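Local coordinates for glutamine amidotransferase domain-containing protein (Thermotoga maritima, PDB 1O1Y) that probably releases ammonia from glutamine for transfer to an acceptor substrate, as class I glutamine amidotransferases do, at residues A17-E22 and V62-Y67; V21-L26 and E198-E203; V188-M193 and L213-A218. All blocks are in the same frame, centred on the assembly; numbering follows the deposited sequence.

Interaction 1. Residues A17-E22 and V62-Y67; sequences AIRHVE and VLLGGY
A17 and I18 pair with V62 and L63 as neighbouring parallel strands of the flavodoxin-like α/β sheet, and the chains part into loops at the strands' C-terminal ends, where this fold commonly places its active site. The strand end is the tight part. I18 N gives a bond of 2.8 Å to V62 O, L64 N returns one to I18 O at 3.0 Å, and I18 CG2 presses on L63 CD1 at 3.4 Å, closer than ordinary van der Waals contact. Helix 78-92 covers the face that carries I18 and L63, with M105 of helix 102-109 also on L63.

Beyond it, H20 bridges the diverging loops. With CG anti to the carbonyl carbon (chi1 -60°), the ring reaches over to the 62-67 side, where ND1 donates to G65 O at 3.0 Å. The acceptor lies near the ring plane, but the donor stands 66° out of the carbonyl plane. NE2 is held by E82, which fixes the ring's rotation from its far side. Cut back to alanine, this position would probably leave G65 O and E82 without their imidazole partner and the glycine loop less firmly placed. That loop's G66 N bonds the oxidised cysteine at position 100, consistent with an oxyanion-hole role as in relatives. Toward solvent the packing slackens: a water takes the N-H of V21 (3.0 Å), and V21 CG2 meets the exposed Y67 ring obliquely, 3.8 Å from CE2.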
ATOM      1  N   ALA A  17       3.978  10.740   2.330  1.00  9.77           N
ATOM      2  CA  ALA A  17       4.291   9.315   2.446  1.00  9.92           C
ATOM      3  C   ALA A  17       4.423   8.947   3.944  1.00  9.44           C
ATOM      4  O   ALA A  17       5.424   9.241   4.585  1.00 10.42           O
ATOM      5  CB  ALA A  17       5.579   8.988   1.693  1.00 12.61           C
ATOM      6  N   ILE A  18       3.391   8.310   4.475  1.00  8.98           N
ATOM      7  CA  ILE A  18       3.343   7.922   5.871  1.00  8.69           C
ATOM      8  C   ILE A  18       3.948   6.508   5.982  1.00  8.20           C
ATOM      9  O   ILE A  18       3.424   5.538   5.460  1.00 10.89           O
ATOM     10  CB  ILE A  18       1.914   7.951   6.437  1.00  7.35           C
ATOM     11  CG1 ILE A  18       1.277   9.340   6.216  1.00  8.94           C
ATOM     12  CG2 ILE A  18       1.912   7.571   7.920  1.00 11.45           C
ATOM     13  CD1 ILE A  18      -0.235   9.387   6.566  1.00 16.57           C
ATOM     14  N   ARG A  19       5.069   6.452   6.660  1.00  8.64           N
ATOM     15  CA  ARG A  19       5.930   5.281   6.706  1.00 10.21           C
ATOM     16  C   ARG A  19       6.082   4.706   8.125  1.00 10.92           C
ATOM     17  O   ARG A  19       6.356   5.417   9.086  1.00 10.62           O
ATOM     18  CB  ARG A  19       7.298   5.656   6.155  1.00  9.64           C
ATOM     19  CG  ARG A  19       8.311   4.438   6.164  1.00 10.84           C
ATOM     20  CD  ARG A  19       9.571   4.679   5.376  1.00 12.09           C
ATOM     21  NE  ARG A  19      10.308   5.839   5.905  1.00  9.65           N
ATOM     22  CZ  ARG A  19      11.420   6.349   5.380  1.00 13.62           C
ATOM     23  NH1 ARG A  19      12.071   5.713   4.415  1.00 15.95           N
ATOM     24  NH2 ARG A  19      11.940   7.460   5.881  1.00 12.85           N
ATOM     25  N   HIS A  20       5.856   3.410   8.234  1.00 11.55           N
ATOM     26  CA  HIS A  20       5.955   2.716   9.510  1.00 12.39           C
ATOM     27  C   HIS A  20       7.265   2.012   9.773  1.00 12.68           C
ATOM     28  O   HIS A  20       7.663   1.852  10.926  1.00 12.30           O
ATOM     29  CB  HIS A  20       4.894   1.691   9.518  1.00 10.27           C
ATOM     30  CG  HIS A  20       3.536   2.263   9.371  1.00 15.63           C
ATOM     31  ND1 HIS A  20       2.619   1.764   8.474  1.00 15.09           N
ATOM     32  CD2 HIS A  20       2.983   3.378   9.905  1.00 21.55           C
ATOM     33  CE1 HIS A  20       1.492   2.455   8.581  1.00 21.36           C
ATOM     34  NE2 HIS A  20       1.684   3.435   9.451  1.00 17.97           N
ATOM     35  N   VAL A  21       7.912   1.583   8.697  1.00 12.85           N
ATOM     36  CA  VAL A  21       9.141   0.806   8.765  1.00 12.77           C
ATOM     37  C   VAL A  21      10.045   1.380   7.705  1.00 11.45           C
ATOM     38  O   VAL A  21       9.610   1.489   6.567  1.00 10.96           O
ATOM     39  CB  VAL A  21       8.852  -0.682   8.450  1.00 13.44           C
ATOM     40  CG1 VAL A  21      10.118  -1.486   8.487  1.00 16.13           C
ATOM     41  CG2 VAL A  21       7.854  -1.273   9.507  1.00 13.46           C
ATOM     42  N   GLU A  22      11.279   1.733   8.070  1.00 11.66           N
ATOM     43  CA  GLU A  22      12.144   2.493   7.159  1.00 12.90           C
ATOM     44  C   GLU A  22      12.354   1.799   5.807  1.00 13.45           C
ATOM     45  O   GLU A  22      12.293   2.443   4.754  1.00 11.52           O
ATOM     46  CB  GLU A  22      13.483   2.789   7.799  1.00 15.56           C
ATOM     47  CG  GLU A  22      14.368   3.666   6.926  1.00 18.16           C
ATOM     48  CD  GLU A  22      15.619   4.113   7.647  1.00 38.88           C
ATOM     49  OE1 GLU A  22      15.853   3.671   8.804  1.00 45.53           O
ATOM     50  OE2 GLU A  22      16.371   4.914   7.047  1.00 45.72           O
ATOM     51  N   VAL A  62       0.016   8.644   0.729  1.00  8.71           N
ATOM     52  CA  VAL A  62       0.262   7.204   0.667  1.00  9.38           C
ATOM     53  C   VAL A  62       0.547   6.697   2.080  1.00 10.86           C
ATOM     54  O   VAL A  62       1.415   7.218   2.754  1.00 10.84           O
ATOM     55  CB  VAL A  62       1.471   6.912  -0.226  1.00  8.55           C
ATOM     56  CG1 VAL A  62       1.769   5.405  -0.308  1.00 11.66           C
ATOM     57  CG2 VAL A  62       1.262   7.440  -1.617  1.00 10.73           C
ATOM     58  N   LEU A  63      -0.216   5.702   2.510  1.00 12.12           N
ATOM     59  CA  LEU A  63       0.011   5.060   3.794  1.00 11.60           C
ATOM     60  C   LEU A  63       0.584   3.659   3.577  1.00 12.51           C
ATOM     61  O   LEU A  63      -0.079   2.779   3.068  1.00 11.24           O
ATOM     62  CB  LEU A  63      -1.281   4.999   4.568  1.00 11.89           C
ATOM     63  CG  LEU A  63      -1.217   4.404   5.986  1.00 11.88           C
ATOM     64  CD1 LEU A  63      -0.312   5.226   6.867  1.00 13.81           C
ATOM     65  CD2 LEU A  63      -2.582   4.308   6.620  1.00 12.30           C
ATOM     66  N   LEU A  64       1.846   3.514   3.928  1.00 10.07           N
ATOM     67  CA  LEU A  64       2.615   2.313   3.643  1.00 11.49           C
ATOM     68  C   LEU A  64       2.372   1.178   4.664  1.00 12.67           C
ATOM     69  O   LEU A  64       1.624   1.341   5.631  1.00 13.89           O
ATOM     70  CB  LEU A  64       4.101   2.667   3.556  1.00 11.25           C
ATOM     71  CG  LEU A  64       4.419   3.640   2.403  1.00  9.86           C
ATOM     72  CD1 LEU A  64       5.751   4.325   2.631  1.00 12.44           C
ATOM     73  CD2 LEU A  64       4.337   2.923   1.061  1.00 10.93           C
ATOM     74  N   GLY A  65       2.988   0.022   4.405  1.00 11.96           N
ATOM     75  CA  GLY A  65       2.751  -1.187   5.165  1.00 14.02           C
ATOM     76  C   GLY A  65       3.507  -1.213   6.482  1.00 13.57           C
ATOM     77  O   GLY A  65       4.177  -0.261   6.884  1.00 11.48           O
ATOM     78  N   GLY A  66       3.442  -2.356   7.143  1.00 14.82           N
ATOM     79  CA  GLY A  66       4.151  -2.581   8.367  1.00 15.29           C
ATOM     80  C   GLY A  66       3.576  -3.791   9.110  1.00 15.26           C
ATOM     81  O   GLY A  66       2.554  -4.356   8.748  1.00 17.61           O
ATOM     82  N   TYR A  67       4.236  -4.174  10.181  1.00 16.11           N
ATOM     83  CA  TYR A  67       3.883  -5.399  10.901  1.00 15.34           C
ATOM     84  C   TYR A  67       2.885  -5.129  12.037  1.00 15.64           C
ATOM     85  O   TYR A  67       2.366  -6.085  12.634  1.00 15.92           O
ATOM     86  CB  TYR A  67       5.158  -6.029  11.489  1.00 16.23           C
ATOM     87  CG  TYR A  67       5.930  -5.084  12.304  1.00 16.36           C
ATOM     88  CD1 TYR A  67       5.526  -4.768  13.602  1.00 19.66           C
ATOM     89  CD2 TYR A  67       7.094  -4.489  11.817  1.00 20.88           C
ATOM     90  CE1 TYR A  67       6.222  -3.867  14.358  1.00 16.46           C
ATOM     91  CE2 TYR A  67       7.794  -3.578  12.571  1.00 18.41           C
ATOM     92  CZ  TYR A  67       7.366  -3.272  13.855  1.00 29.96           C
ATOM     93  OH  TYR A  67       8.056  -2.380  14.658  1.00 21.72           O
TER
HETATM   94  O   HOH W   1       6.203   1.502   6.189  1.00 17.35           O

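Interaction 2. Residues V21-L26 and E198-E203; sequences VEIEDL and EAYKDE
The phenol ring of Y200 and the carboxylate of E24 stand almost perpendicular, their planes 83° apart, and meet through the ring's hydroxyl. One face of the ring carries the methyl of its own neighbour A199, whose CB sits 3.9 Å above the plane and over the centre. W149 makes an edge-to-face ring contact with Y200. At the para position OH lies only 2.5 Å from E24 OE2, a very short approach, so its length is best read with caution. The glutamate chain runs extended beyond CG (chi2 178°), and this straight reach carries the carboxylate out to the tyrosine.

The loop offering these groups follows strand 14-18, first in the chain and part of the parallel portion of the flavodoxin-like sheet, and folds as a type I beta turn from V21 to E24, closed by a weak bond from E24 N to V21 O. E24 is then the centre of an inverse gamma turn. On the other side of the contact, Y200 breaks the helical run: it ends helix 190-199 and serves as N-cap residue of helix 201-206, and from this junction between the two helices the ring extends to the turn.

Carbon contacts surround the hydroxyl: V21 CG1 rests 3.4 Å from Y200 OH. Beside it, I23 makes an apolar approach to A199 CB with two branches, CG1 at 4.0 Å and CG2 at 4.1 Å. W196, one helical turn before Y200, also touches I23 and E24, while E203 bonds W149 at its indole NE1.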
ATOM      1  N   VAL A  21       7.912   1.583   8.697  1.00 12.85           N
ATOM      2  CA  VAL A  21       9.141   0.806   8.765  1.00 12.77           C
ATOM      3  C   VAL A  21      10.045   1.380   7.705  1.00 11.45           C
ATOM      4  O   VAL A  21       9.610   1.489   6.567  1.00 10.96           O
ATOM      5  CB  VAL A  21       8.852  -0.682   8.450  1.00 13.44           C
ATOM      6  CG1 VAL A  21      10.118  -1.486   8.487  1.00 16.13           C
ATOM      7  CG2 VAL A  21       7.854  -1.273   9.507  1.00 13.46           C
ATOM      8  N   GLU A  22      11.279   1.733   8.070  1.00 11.66           N
ATOM      9  CA  GLU A  22      12.144   2.493   7.159  1.00 12.90           C
ATOM     10  C   GLU A  22      12.354   1.799   5.807  1.00 13.45           C
ATOM     11  O   GLU A  22      12.293   2.443   4.754  1.00 11.52           O
ATOM     12  CB  GLU A  22      13.483   2.789   7.799  1.00 15.56           C
ATOM     13  CG  GLU A  22      14.368   3.666   6.926  1.00 18.16           C
ATOM     14  CD  GLU A  22      15.619   4.113   7.647  1.00 38.88           C
ATOM     15  OE1 GLU A  22      15.853   3.671   8.804  1.00 45.53           O
ATOM     16  OE2 GLU A  22      16.371   4.914   7.047  1.00 45.72           O
ATOM     17  N   ILE A  23      12.549   0.481   5.854  1.00 12.03           N
ATOM     18  CA  ILE A  23      12.742  -0.338   4.647  1.00 13.92           C
ATOM     19  C   ILE A  23      11.498  -0.426   3.785  1.00 12.81           C
ATOM     20  O   ILE A  23      11.582  -0.587   2.567  1.00 13.46           O
ATOM     21  CB  ILE A  23      13.187  -1.778   5.085  1.00 14.30           C
ATOM     22  CG1 ILE A  23      14.611  -1.718   5.639  1.00 24.41           C
ATOM     23  CG2 ILE A  23      13.064  -2.786   3.971  1.00 22.18           C
ATOM     24  CD1 ILE A  23      15.666  -1.473   4.613  1.00 25.54           C
ATOM     25  N   GLU A  24      10.352  -0.359   4.425  1.00 10.60           N
ATOM     26  CA  GLU A  24       9.087  -0.490   3.744  1.00 10.53           C
ATOM     27  C   GLU A  24       8.652   0.904   3.316  1.00 12.15           C
ATOM     28  O   GLU A  24       7.670   1.477   3.785  1.00 12.06           O
ATOM     29  CB  GLU A  24       8.069  -1.246   4.578  1.00 12.22           C
ATOM     30  CG  GLU A  24       8.648  -2.619   4.963  1.00 12.90           C
ATOM     31  CD  GLU A  24       7.768  -3.504   5.850  1.00 23.83           C
ATOM     32  OE1 GLU A  24       6.534  -3.371   5.814  1.00 27.00           O
ATOM     33  OE2 GLU A  24       8.337  -4.388   6.550  1.00 26.55           O
ATOM     34  N   ASP A  25       9.373   1.389   2.330  1.00 11.60           N
ATOM     35  CA  ASP A  25       9.290   2.773   1.898  1.00 10.34           C
ATOM     36  C   ASP A  25       8.499   2.900   0.600  1.00  9.44           C
ATOM     37  O   ASP A  25       7.709   2.021   0.252  1.00 10.69           O
ATOM     38  CB  ASP A  25      10.682   3.345   1.844  1.00 11.65           C
ATOM     39  CG  ASP A  25      11.535   2.738   0.709  1.00 16.08           C
ATOM     40  OD1 ASP A  25      11.070   1.875  -0.076  1.00 12.18           O
ATOM     41  OD2 ASP A  25      12.700   3.110   0.560  1.00 23.84           O
ATOM     42  N   LEU A  26       8.679   3.996  -0.132  1.00  9.94           N
ATOM     43  CA  LEU A  26       7.897   4.211  -1.342  1.00 10.20           C
ATOM     44  C   LEU A  26       8.241   3.261  -2.476  1.00 10.06           C
ATOM     45  O   LEU A  26       7.513   3.177  -3.458  1.00 11.02           O
ATOM     46  CB  LEU A  26       8.030   5.650  -1.834  1.00  8.59           C
ATOM     47  CG  LEU A  26       7.215   6.682  -1.046  1.00  8.25           C
ATOM     48  CD1 LEU A  26       7.784   8.081  -1.367  1.00 13.44           C
ATOM     49  CD2 LEU A  26       5.750   6.606  -1.308  1.00 11.32           C
ATOM     50  N   GLU A 198      17.419  -8.595   2.473  1.00  8.78           N
ATOM     51  CA  GLU A 198      18.442  -8.384   3.470  1.00 10.48           C
ATOM     52  C   GLU A 198      17.835  -8.026   4.842  1.00  9.08           C
ATOM     53  O   GLU A 198      18.312  -8.553   5.844  1.00 11.93           O
ATOM     54  CB  GLU A 198      19.457  -7.329   3.029  1.00 10.38           C
ATOM     55  CG  GLU A 198      20.593  -7.058   4.007  1.00 16.18           C
ATOM     56  CD  GLU A 198      21.480  -8.270   4.275  1.00 30.80           C
ATOM     57  OE1 GLU A 198      21.417  -9.278   3.526  1.00 33.14           O
ATOM     58  OE2 GLU A 198      22.249  -8.220   5.259  1.00 35.93           O
ATOM     59  N   ALA A 199      16.827  -7.169   4.881  1.00  9.70           N
ATOM     60  CA  ALA A 199      16.246  -6.740   6.152  1.00  8.84           C
ATOM     61  C   ALA A 199      15.576  -7.918   6.873  1.00 11.36           C
ATOM     62  O   ALA A 199      15.596  -7.979   8.115  1.00 11.83           O
ATOM     63  CB  ALA A 199      15.218  -5.637   5.966  1.00 11.05           C
ATOM     64  N   TYR A 200      14.990  -8.832   6.089  1.00  9.05           N
ATOM     65  CA  TYR A 200      14.139  -9.898   6.613  1.00  9.26           C
ATOM     66  C   TYR A 200      14.684 -11.278   6.338  1.00  9.45           C
ATOM     67  O   TYR A 200      13.938 -12.240   6.292  1.00  7.55           O
ATOM     68  CB  TYR A 200      12.715  -9.759   6.116  1.00  8.98           C
ATOM     69  CG  TYR A 200      12.138  -8.386   6.387  1.00 10.01           C
ATOM     70  CD1 TYR A 200      11.524  -7.647   5.388  1.00 15.30           C
ATOM     71  CD2 TYR A 200      12.254  -7.811   7.643  1.00 11.34           C
ATOM     72  CE1 TYR A 200      11.050  -6.372   5.624  1.00 21.23           C
ATOM     73  CE2 TYR A 200      11.775  -6.539   7.887  1.00 18.86           C
ATOM     74  CZ  TYR A 200      11.185  -5.825   6.885  1.00 19.97           C
ATOM     75  OH  TYR A 200      10.713  -4.553   7.158  1.00 25.97           O
ATOM     76  N   LYS A 201      15.996 -11.332   6.221  1.00  9.16           N
ATOM     77  CA  LYS A 201      16.752 -12.516   5.906  1.00 11.48           C
ATOM     78  C   LYS A 201      16.448 -13.653   6.884  1.00 13.42           C
ATOM     79  O   LYS A 201      16.293 -14.781   6.453  1.00 12.80           O
ATOM     80  CB  LYS A 201      18.235 -12.153   5.976  1.00 10.65           C
ATOM     81  CG  LYS A 201      19.208 -13.277   5.919  1.00 17.07           C
ATOM     82  CD  LYS A 201      20.624 -12.771   5.566  1.00 29.40           C
ATOM     83  CE  LYS A 201      21.518 -13.919   5.063  1.00 38.81           C
ATOM     84  NZ  LYS A 201      22.921 -13.484   4.711  1.00 43.25           N
ATOM     85  N   ASP A 202      16.372 -13.376   8.194  1.00 13.29           N
ATOM     86  CA  ASP A 202      16.137 -14.469   9.161  1.00 14.08           C
ATOM     87  C   ASP A 202      14.696 -14.970   9.144  1.00 11.79           C
ATOM     88  O   ASP A 202      14.448 -16.146   9.307  1.00 10.03           O
ATOM     89  CB  ASP A 202      16.532 -14.049  10.572  1.00 15.11           C
ATOM     90  CG  ASP A 202      17.990 -13.780  10.693  1.00 20.97           C
ATOM     91  OD1 ASP A 202      18.777 -14.316   9.870  1.00 37.12           O
ATOM     92  OD2 ASP A 202      18.456 -13.059  11.603  1.00 42.34           O
ATOM     93  N   GLU A 203      13.747 -14.083   8.944  1.00 11.91           N
ATOM     94  CA  GLU A 203      12.353 -14.476   8.797  1.00 11.98           C
ATOM     95  C   GLU A 203      12.158 -15.340   7.564  1.00 13.79           C
ATOM     96  O   GLU A 203      11.447 -16.351   7.608  1.00 13.36           O
ATOM     97  CB  GLU A 203      11.426 -13.258   8.700  1.00 12.87           C
ATOM     98  CG  GLU A 203       9.970 -13.620   8.350  1.00 17.68           C
ATOM     99  CD  GLU A 203       9.018 -12.429   8.205  1.00 30.16           C
ATOM    100  OE1 GLU A 203       7.807 -12.655   7.938  1.00 27.25           O
ATOM    101  OE2 GLU A 203       9.485 -11.265   8.315  1.00 26.61           O
TER

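Interaction 3. Residues V188-M193 and L213-A218; sequences VGARTM and LLLETA. With SO4 (sulfate ion), chain J.
M193, present as selenomethionine, lies across the turn of helix formed by L214, L215 and A218, and each atom of its side chain finds something there. CB starts against the methyl of A218, 3.9 Å from its CB. CG, anti to the backbone N (chi1 -172°), is thereby directed at the backbone of the other helix and comes within 3.9 Å of L214 O. The chain then bends at both chi2 and chi3: SE settles 4.2 Å from L214 CB, the two side chains crossing at about a right angle, and CE curls back to lie 4.0 Å from the same L214 O. That carbonyl, approached by both CG and CE, also accepts a bond from the indole NE1 of W125.

Nearer the start of helix 190-199 two alanines meet. A218 CB packs 3.9 Å from A190 CA, and L215 CD1 lies alongside, 3.6 Å from A190 O. No direct hydrogen bond joins the two segments; instead a water donates to V188 O at 2.7 Å and to A218 O at 3.1 Å. R191, pointing away from this interface, makes long hydrogen bonds, one of them weak, to a sulfate probably taken up from the crystallisation liquor, which R195 also binds, and forms a salt bridge with D31.

G189 is the N-cap residue of helix 190-199, and E222, one turn beyond A218, accepts the bond from A190 N at that helix's start. The long helix 211-237 thus runs past the beginning of helix 190-199, with W125 of strand 125-130 and F147 of strand 143-150 packed against M193 from the sheet.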
ATOM      1  N   VAL A 188       7.359  -2.834  -5.283  1.00 11.32           N
ATOM      2  CA  VAL A 188       8.594  -3.533  -4.966  1.00 11.25           C
ATOM      3  C   VAL A 188       9.171  -4.147  -6.248  1.00 11.20           C
ATOM      4  O   VAL A 188       8.721  -5.200  -6.727  1.00 12.54           O
ATOM      5  CB  VAL A 188       8.399  -4.587  -3.840  1.00 11.43           C
ATOM      6  CG1 VAL A 188       9.745  -5.297  -3.504  1.00 10.20           C
ATOM      7  CG2 VAL A 188       7.810  -3.952  -2.577  1.00 13.07           C
ATOM      8  N   GLY A 189      10.161  -3.450  -6.773  1.00  9.78           N
ATOM      9  CA  GLY A 189      10.973  -3.891  -7.891  1.00 10.72           C
ATOM     10  C   GLY A 189      12.223  -4.570  -7.387  1.00 10.45           C
ATOM     11  O   GLY A 189      12.321  -4.834  -6.191  1.00  9.95           O
ATOM     12  N   ALA A 190      13.164  -4.845  -8.277  1.00  9.21           N
ATOM     13  CA  ALA A 190      14.341  -5.605  -7.879  1.00 10.64           C
ATOM     14  C   ALA A 190      15.218  -4.862  -6.847  1.00 10.49           C
ATOM     15  O   ALA A 190      15.690  -5.473  -5.908  1.00  9.37           O
ATOM     16  CB  ALA A 190      15.156  -6.001  -9.091  1.00 12.34           C
ATOM     17  N   ARG A 191      15.434  -3.560  -7.025  1.00 11.19           N
ATOM     18  CA  ARG A 191      16.285  -2.773  -6.102  1.00 12.17           C
ATOM     19  C   ARG A 191      15.695  -2.783  -4.673  1.00 11.06           C
ATOM     20  O   ARG A 191      16.402  -3.036  -3.705  1.00 10.78           O
ATOM     21  CB  ARG A 191      16.399  -1.333  -6.619  1.00 14.48           C
ATOM     22  CG  ARG A 191      17.048  -0.346  -5.646  1.00 19.94           C
ATOM     23  CD  ARG A 191      16.953   1.157  -6.091  1.00 31.91           C
ATOM     24  NE  ARG A 191      15.578   1.679  -6.214  1.00 32.73           N
ATOM     25  CZ  ARG A 191      14.771   2.045  -5.204  1.00 38.82           C
ATOM     26  NH1 ARG A 191      15.167   1.970  -3.939  1.00 42.45           N
ATOM     27  NH2 ARG A 191      13.543   2.493  -5.470  1.00 36.42           N
ATOM     28  N   THR A 192      14.391  -2.573  -4.561  1.00 10.60           N
ATOM     29  CA  THR A 192      13.690  -2.592  -3.277  1.00 10.29           C
ATOM     30  C   THR A 192      13.676  -4.033  -2.680  1.00 10.53           C
ATOM     31  O   THR A 192      13.891  -4.254  -1.480  1.00 10.59           O
ATOM     32  CB  THR A 192      12.270  -2.059  -3.454  1.00 11.93           C
ATOM     33  OG1 THR A 192      12.336  -0.674  -3.850  1.00 16.49           O
ATOM     34  CG2 THR A 192      11.496  -2.080  -2.194  1.00 14.14           C
HETATM   35  N   MSE A 193      13.429  -5.011  -3.537  1.00  9.18           N
HETATM   36  CA  MSE A 193      13.447  -6.409  -3.119  1.00  8.09           C
HETATM   37  C   MSE A 193      14.756  -6.797  -2.468  1.00  6.06           C
HETATM   38  O   MSE A 193      14.761  -7.543  -1.446  1.00  7.94           O
HETATM   39  CB  MSE A 193      13.090  -7.343  -4.285  1.00  7.48           C
HETATM   40  CG  MSE A 193      12.897  -8.815  -3.875  1.00  8.80           C
HETATM   41 SE   MSE A 193      11.352  -9.046  -2.656  0.70 13.64          SE
HETATM   42  CE  MSE A 193      10.022  -8.958  -3.935  1.00 12.21           C
ATOM     43  N   LEU A 213      14.640 -16.645  -5.612  1.00 10.07           N
ATOM     44  CA  LEU A 213      13.458 -16.637  -6.444  1.00 10.52           C
ATOM     45  C   LEU A 213      12.589 -15.385  -6.290  1.00 10.75           C
ATOM     46  O   LEU A 213      12.035 -14.885  -7.281  1.00 10.49           O
ATOM     47  CB  LEU A 213      12.624 -17.866  -6.161  1.00 10.90           C
ATOM     48  CG  LEU A 213      13.311 -19.213  -6.299  1.00 17.38           C
ATOM     49  CD1 LEU A 213      12.235 -20.302  -6.084  1.00 26.00           C
ATOM     50  CD2 LEU A 213      14.056 -19.370  -7.643  1.00 24.27           C
ATOM     51  N   LEU A 214      12.416 -14.871  -5.061  1.00  9.06           N
ATOM     52  CA  LEU A 214      11.763 -13.589  -4.895  1.00  8.85           C
ATOM     53  C   LEU A 214      12.422 -12.497  -5.757  1.00  7.65           C
ATOM     54  O   LEU A 214      11.747 -11.650  -6.342  1.00  8.26           O
ATOM     55  CB  LEU A 214      11.782 -13.127  -3.421  1.00  8.60           C
ATOM     56  CG  LEU A 214      11.111 -14.016  -2.375  1.00 11.15           C
ATOM     57  CD1 LEU A 214      11.201 -13.333  -1.019  1.00 15.31           C
ATOM     58  CD2 LEU A 214       9.659 -14.187  -2.712  1.00 12.64           C
ATOM     59  N   LEU A 215      13.742 -12.487  -5.790  1.00  8.25           N
ATOM     60  CA  LEU A 215      14.451 -11.422  -6.490  1.00  8.61           C
ATOM     61  C   LEU A 215      14.341 -11.612  -8.015  1.00  9.82           C
ATOM     62  O   LEU A 215      14.143 -10.650  -8.755  1.00  9.62           O
ATOM     63  CB  LEU A 215      15.916 -11.408  -6.086  1.00  8.44           C
ATOM     64  CG  LEU A 215      16.813 -10.401  -6.771  1.00  9.81           C
ATOM     65  CD1 LEU A 215      16.284  -8.992  -6.647  1.00  9.92           C
ATOM     66  CD2 LEU A 215      18.204 -10.515  -6.188  1.00 14.82           C
ATOM     67  N   GLU A 216      14.486 -12.850  -8.467  1.00  8.91           N
ATOM     68  CA  GLU A 216      14.409 -13.139  -9.889  1.00  9.62           C
ATOM     69  C   GLU A 216      13.036 -12.773 -10.412  1.00  8.62           C
ATOM     70  O   GLU A 216      12.918 -12.137 -11.464  1.00  9.59           O
ATOM     71  CB  GLU A 216      14.674 -14.605 -10.172  1.00  9.90           C
ATOM     72  CG  GLU A 216      16.134 -14.937 -10.158  1.00 15.19           C
ATOM     73  CD  GLU A 216      16.380 -16.437 -10.330  1.00 28.13           C
ATOM     74  OE1 GLU A 216      15.412 -17.193 -10.641  1.00 26.68           O
ATOM     75  OE2 GLU A 216      17.542 -16.849 -10.136  1.00 32.52           O
ATOM     76  N   THR A 217      11.992 -13.101  -9.654  1.00  8.29           N
ATOM     77  CA  THR A 217      10.655 -12.697 -10.065  1.00  7.82           C
ATOM     78  C   THR A 217      10.484 -11.171 -10.051  1.00 10.24           C
ATOM     79  O   THR A 217       9.811 -10.601 -10.942  1.00 10.28           O
ATOM     80  CB  THR A 217       9.599 -13.421  -9.232  1.00  9.70           C
ATOM     81  OG1 THR A 217       9.797 -14.844  -9.403  1.00  8.79           O
ATOM     82  CG2 THR A 217       8.222 -13.118  -9.688  1.00 12.55           C
ATOM     83  N   ALA A 218      11.037 -10.496  -9.041  1.00  8.34           N
ATOM     84  CA  ALA A 218      10.961  -9.023  -8.989  1.00  8.57           C
ATOM     85  C   ALA A 218      11.577  -8.434 -10.290  1.00  8.78           C
ATOM     86  O   ALA A 218      11.029  -7.481 -10.864  1.00 10.01           O
ATOM     87  CB  ALA A 218      11.703  -8.483  -7.768  1.00 10.15           C
TER
HETATM   88  S   SO4 J 409      18.893   1.479  -2.767  0.50 31.08           S
HETATM   89  O1  SO4 J 409      19.600   2.240  -1.741  0.50 29.23           O
HETATM   90  O2  SO4 J 409      19.780   0.499  -3.401  0.50 24.73           O
HETATM   91  O3  SO4 J 409      18.398   2.434  -3.752  0.50 31.08           O
HETATM   92  O4  SO4 J 409      17.794   0.754  -2.142  0.50 34.17           O
HETATM   93  O   HOH W   2       8.755  -6.124  -9.287  1.00 33.21           O

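How the interactions relate
Interactions 1 and 3 are buried, whereas interaction 2 lies at the surface, and each has chemistry to match. Interaction 1 joins parallel strands by backbone bonds and one imidazole; interaction 3 joins helices by methyls and a selenoether, with a water bridging the two segments; interaction 2 rests largely on a phenol and a carboxylate. The first two share V21 and E22 and touch directly, E24 OE1 lying 3.5 Å from G66 N in a packing contact. Interactions 2 and 3 use opposite ends of helix 190-199, whereas interactions 1 and 3 do not touch, their centres about 19 Å apart.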